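PDB 6NRU: CobC, which probably removes the phosphate from adenosylcobalamin 5'-phosphate and from alpha-ribazole 5'-phosphate in the assembly of the nucleotide loop of vitamin B12. Local coordinates for residues A[162-167]-A[182-187]; A[97-100]-A[106-109]. All blocks are in the same frame, centred on the assembly; numbering follows the deposited sequence.

Contact 1. Residues A[162-167]-A[182-187]; sequences RLIGMP and SAIDIN. With EDO (1,2-ethanediol), chain Q.
Leu163 meets Ile184 and Ile186 largely through methyl groups, and every contact between 162-167 and 182-187 is apolar. CD2 of the leucine packs on Ile186 CD1 at 3.9 Å, and its CD1 lies between the CD1 methyls of both isoleucines, 4.1 Å from Ile184 CD1. Against Ile186 the leucine stands nearly at a right angle, and against Ile184 it runs aslant. Ile184 sends CG1 anti to its backbone N (chi1 166°), and the CD1 at the end of that branch also takes the CG2 methyl of Ile164 at 4.1 Å. Two isoleucines two apart on a strand point to the same side, here toward the helix, and their branched chains give it a broad greasy surface; Ala191 of strand 190-198 and Ile135 of helix 124-136 add to the covering of Leu163.

This is a helix packed on the mixed sheet of the histidine phosphatase fold, and the helix stops here in a Schellman motif. Gly165, at positive phi (87°), is its C-prime residue: Gly165 N bonds to Arg162 O, and Met166 N to Ala161 O. A side chain at these backbone angles would press on the preceding carbonyl O, which is why glycine suits the place.

Polar contacts belong to the turn. Arg162, bent at chi2 and chi3, folds back so that NH1 donates to Met166 O at 2.6 Å, approaching from above the carbonyl plane. The same NH1 bonds to O1 of a 1,2-ethanediol, probably from the crystallisation liquor, at 3.1 Å.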
loop_
_atom_site.group_PDB
_atom_site.type_symbol
_atom_site.label_atom_id
_atom_site.label_comp_id
_atom_site.label_asym_id
_atom_site.label_seq_id
_atom_site.Cartn_x
_atom_site.Cartn_y
_atom_site.Cartn_z
ATOM N N ARG A 162 11.784 4.775 -2.022
ATOM C CA ARG A 162 12.082 6.114 -2.519
ATOM C C ARG A 162 12.407 7.081 -1.385
ATOM O O ARG A 162 13.227 7.992 -1.567
ATOM C CB ARG A 162 10.913 6.642 -3.350
ATOM C CG ARG A 162 10.669 5.874 -4.634
ATOM C CD ARG A 162 11.915 5.837 -5.502
ATOM N NE ARG A 162 12.236 7.140 -6.077
ATOM C CZ ARG A 162 13.351 7.820 -5.823
ATOM N NH1 ARG A 162 14.260 7.325 -4.993
ATOM N NH2 ARG A 162 13.554 9.000 -6.397
ATOM N N LEU A 163 11.789 6.899 -0.215
ATOM C CA LEU A 163 12.026 7.813 0.898
ATOM C C LEU A 163 13.466 7.733 1.389
ATOM O O LEU A 163 14.061 8.757 1.742
ATOM C CB LEU A 163 11.058 7.517 2.041
ATOM C CG LEU A 163 9.648 8.092 1.904
ATOM C CD1 LEU A 163 8.761 7.615 3.045
ATOM C CD2 LEU A 163 9.684 9.610 1.846
ATOM N N ILE A 164 14.045 6.534 1.420
ATOM C CA ILE A 164 15.405 6.378 1.924
ATOM C C ILE A 164 16.399 6.540 0.778
ATOM O O ILE A 164 17.595 6.268 0.936
ATOM C CB ILE A 164 15.581 5.035 2.659
ATOM C CG1 ILE A 164 15.520 3.854 1.695
ATOM C CG2 ILE A 164 14.499 4.857 3.701
ATOM C CD1 ILE A 164 15.632 2.512 2.398
ATOM N N GLY A 165 15.917 6.998 -0.376
ATOM C CA GLY A 165 16.794 7.418 -1.449
ATOM C C GLY A 165 17.241 6.338 -2.404
ATOM O O GLY A 165 18.317 6.461 -3.003
HETATM N N MSE A 166 16.455 5.281 -2.570
HETATM C CA MSE A 166 16.797 4.227 -3.518
HETATM C C MSE A 166 15.943 4.297 -4.782
HETATM O O MSE A 166 14.846 4.849 -4.758
HETATM C CB MSE A 166 16.648 2.842 -2.877
HETATM C CG MSE A 166 17.230 2.687 -1.492
HETATM SE SE MSE A 166 16.653 1.025 -0.649
HETATM C CE MSE A 166 17.831 -0.217 -1.546
ATOM N N PRO A 167 16.449 3.736 -5.884
ATOM C CA PRO A 167 15.661 3.709 -7.121
ATOM C C PRO A 167 14.387 2.898 -6.957
ATOM O O PRO A 167 14.233 2.100 -6.029
ATOM C CB PRO A 167 16.609 3.057 -8.137
ATOM C CG PRO A 167 17.606 2.318 -7.315
ATOM C CD PRO A 167 17.783 3.140 -6.075
ATOM N N SER A 182 4.102 -0.987 9.813
ATOM C CA SER A 182 5.452 -0.459 9.697
ATOM C C SER A 182 5.439 1.032 10.007
ATOM O O SER A 182 4.390 1.680 9.996
ATOM C CB SER A 182 6.026 -0.695 8.297
ATOM O OG SER A 182 5.846 -2.041 7.901
ATOM N N ALA A 183 6.623 1.577 10.281
ATOM C CA ALA A 183 6.745 2.997 10.572
ATOM C C ALA A 183 8.074 3.518 10.043
ATOM O O ALA A 183 9.106 2.855 10.173
ATOM C CB ALA A 183 6.623 3.275 12.075
ATOM N N ILE A 184 8.019 4.694 9.435
ATOM C CA ILE A 184 9.172 5.382 8.912
ATOM C C ILE A 184 9.190 6.837 9.377
ATOM O O ILE A 184 8.202 7.520 9.252
ATOM C CB ILE A 184 9.222 5.295 7.385
ATOM C CG1 ILE A 184 10.212 6.300 6.832
ATOM C CG2 ILE A 184 7.843 5.476 6.786
ATOM C CD1 ILE A 184 11.097 5.723 5.777
ATOM N N ASP A 185 10.328 7.307 9.886
ATOM C CA ASP A 185 10.454 8.671 10.378
ATOM C C ASP A 185 11.124 9.549 9.331
ATOM O O ASP A 185 12.077 9.126 8.671
ATOM C CB ASP A 185 11.265 8.711 11.675
ATOM C CG ASP A 185 10.400 8.562 12.909
ATOM O OD1 ASP A 185 9.555 9.450 13.156
ATOM O OD2 ASP A 185 10.566 7.558 13.634
ATOM N N ILE A 186 10.624 10.773 9.181
ATOM C CA ILE A 186 11.193 11.746 8.257
ATOM C C ILE A 186 11.454 13.038 9.013
ATOM O O ILE A 186 10.557 13.568 9.675
ATOM C CB ILE A 186 10.272 12.015 7.053
ATOM C CG1 ILE A 186 9.746 10.708 6.470
ATOM C CG2 ILE A 186 11.017 12.800 5.993
ATOM C CD1 ILE A 186 8.704 10.912 5.397
ATOM N N ASN A 187 12.681 13.544 8.912
ATOM C CA ASN A 187 13.046 14.821 9.509
ATOM C C ASN A 187 13.993 15.525 8.554
ATOM O O ASN A 187 15.053 14.986 8.224
ATOM C CB ASN A 187 13.691 14.630 10.882
ATOM C CG ASN A 187 12.790 13.888 11.848
ATOM O OD1 ASN A 187 13.054 12.742 12.202
ATOM N ND2 ASN A 187 11.719 14.540 12.279
HETATM C C1 EDO Q . 16.688 10.724 -4.773
HETATM O O1 EDO Q . 15.651 9.994 -4.106
HETATM C C2 EDO Q . 16.343 10.893 -6.249
HETATM O O2 EDO Q . 16.496 9.640 -6.929
#

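Contact 2. Residues A[97-100]-A[106-109]; sequences DLMQ and YSAW
Tyr106 lays one face of its ring against Leu98, whose CB stands 3.5 Å from the ring centroid and only 5° off the ring normal, a CH-pi contact centred on the ring. Farther along the same side chain, Leu98 CD1 reaches Tyr106 CE1 at 3.5 Å, so the leucine spans the ring from its middle to its rim. Met99, a selenomethionine, comes instead to the edge of the ring, near its plane, where CG lies 3.4 Å from Tyr106 CD2. Its chain then bends at chi2 and chi3 and carries the CE methyl on to Ser107, 3.4 Å from OG. A long, unbranched methionine chain suits the place, since it can pass the ring edge and still touch the next residue of the opposing helix.

The tyrosine is placed by both its ends. With CG anti to the backbone N (chi1 -169°), the ring projects from its helix toward Leu98, and beyond the contact the hydroxyl is hydrogen-bonded to His95 ND1 and Tyr22 OH. An aromatic residue with a polar tip thus serves both needs, a flat apolar face for the leucine and an oxygen held by His95 and Tyr22. Ser107 OG, beside the selenomethionine methyl, is hydrogen-bonded to Ala103 O one turn earlier in its own helix, which satisfies the hydroxyl within a mostly apolar junction.

Farther out, Trp90 meets the Tyr106 ring edge-to-face and also touches Leu98. The contact joins two consecutive short helices, 95-101 and 103-111, which are separated by a single residue and pack mainly through side chains, well away from the central sheet and its strands.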
loop_
_atom_site.group_PDB
_atom_site.type_symbol
_atom_site.label_atom_id
_atom_site.label_comp_id
_atom_site.label_asym_id
_atom_site.label_seq_id
_atom_site.Cartn_x
_atom_site.Cartn_y
_atom_site.Cartn_z
ATOM N N ASP A 97 -3.367 -18.238 -16.686
ATOM C CA ASP A 97 -4.286 -17.952 -17.782
ATOM C C ASP A 97 -3.790 -16.806 -18.656
ATOM O O ASP A 97 -4.059 -16.791 -19.863
ATOM C CB ASP A 97 -5.677 -17.633 -17.229
ATOM C CG ASP A 97 -6.342 -18.837 -16.594
ATOM O OD1 ASP A 97 -6.291 -19.933 -17.197
ATOM O OD2 ASP A 97 -6.917 -18.689 -15.496
ATOM N N LEU A 98 -3.060 -15.851 -18.075
ATOM C CA LEU A 98 -2.640 -14.677 -18.834
ATOM C C LEU A 98 -1.535 -15.005 -19.832
ATOM O O LEU A 98 -1.424 -14.336 -20.869
ATOM C CB LEU A 98 -2.184 -13.574 -17.880
ATOM C CG LEU A 98 -3.295 -12.828 -17.137
ATOM C CD1 LEU A 98 -2.736 -12.052 -15.953
ATOM C CD2 LEU A 98 -4.029 -11.903 -18.089
HETATM N N MSE A 99 -0.718 -16.019 -19.547
HETATM C CA MSE A 99 0.384 -16.405 -20.429
HETATM C C MSE A 99 -0.140 -17.106 -21.677
HETATM O O MSE A 99 0.564 -17.236 -22.676
HETATM C CB MSE A 99 1.366 -17.324 -19.690
HETATM C CG MSE A 99 2.174 -16.623 -18.612
HETATM SE SE MSE A 99 4.083 -16.974 -18.788
HETATM C CE MSE A 99 4.413 -16.129 -20.499
ATOM N N GLN A 100 -1.384 -17.576 -21.606
ATOM C CA GLN A 100 -2.038 -18.224 -22.737
ATOM C C GLN A 100 -3.019 -17.310 -23.462
ATOM O O GLN A 100 -3.050 -17.300 -24.696
ATOM C CB GLN A 100 -2.764 -19.494 -22.276
ATOM C CG GLN A 100 -1.849 -20.699 -22.087
ATOM C CD GLN A 100 -1.714 -21.535 -23.350
ATOM O OE1 GLN A 100 -2.592 -22.337 -23.678
ATOM N NE2 GLN A 100 -0.611 -21.351 -24.068
ATOM N N TYR A 106 1.714 -10.131 -22.095
ATOM C CA TYR A 106 2.001 -10.572 -20.734
ATOM C C TYR A 106 3.448 -11.034 -20.579
ATOM O O TYR A 106 4.062 -10.803 -19.533
ATOM C CB TYR A 106 1.030 -11.679 -20.330
ATOM C CG TYR A 106 1.078 -12.023 -18.869
ATOM C CD1 TYR A 106 0.608 -11.138 -17.911
ATOM C CD2 TYR A 106 1.603 -13.232 -18.444
ATOM C CE1 TYR A 106 0.658 -11.453 -16.568
ATOM C CE2 TYR A 106 1.655 -13.555 -17.109
ATOM C CZ TYR A 106 1.183 -12.664 -16.174
ATOM O OH TYR A 106 1.237 -12.989 -14.839
ATOM N N SER A 107 4.007 -11.689 -21.605
ATOM C CA SER A 107 5.417 -12.068 -21.571
ATOM C C SER A 107 6.306 -10.836 -21.510
ATOM O O SER A 107 7.322 -10.825 -20.804
ATOM C CB SER A 107 5.775 -12.896 -22.805
ATOM O OG SER A 107 4.812 -13.899 -23.052
ATOM N N ALA A 108 5.947 -9.798 -22.270
ATOM C CA ALA A 108 6.697 -8.551 -22.234
ATOM C C ALA A 108 6.664 -7.930 -20.849
ATOM O O ALA A 108 7.628 -7.277 -20.436
ATOM C CB ALA A 108 6.139 -7.579 -23.272
ATOM N N TRP A 109 5.571 -8.135 -20.114
ATOM C CA TRP A 109 5.488 -7.648 -18.744
ATOM C C TRP A 109 6.313 -8.508 -17.796
ATOM O O TRP A 109 7.050 -7.977 -16.957
ATOM C CB TRP A 109 4.026 -7.603 -18.296
ATOM C CG TRP A 109 3.829 -7.763 -16.818
ATOM C CD1 TRP A 109 3.573 -8.923 -16.142
ATOM C CD2 TRP A 109 3.861 -6.723 -15.831
ATOM N NE1 TRP A 109 3.448 -8.670 -14.798
ATOM C CE2 TRP A 109 3.621 -7.328 -14.580
ATOM C CE3 TRP A 109 4.072 -5.342 -15.883
ATOM C CZ2 TRP A 109 3.587 -6.599 -13.392
ATOM C CZ3 TRP A 109 4.039 -4.621 -14.704
ATOM C CH2 TRP A 109 3.798 -5.251 -13.475
#

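From the N terminus, the chain has already laid down strands 5-10, 52-55 and 76-78 of the sheet when it reaches contact 2, which brings together the consecutive helices 95-101 and 103-111 across five residues, four of them helical. Helix 124-136 and strand 146-151 follow, and only then does contact 1 open, bringing the end of helix 153-163 to strand 181-187 across 14 intervening residues that are almost all loop. The two closures therefore lie in series, neither nesting nor crossing. The centres of contact 1 and contact 2 are about 33 Å apart, and the two do not touch. Contact 1 ties a helix to the sheet; contact 2 ties two peripheral helices to each other.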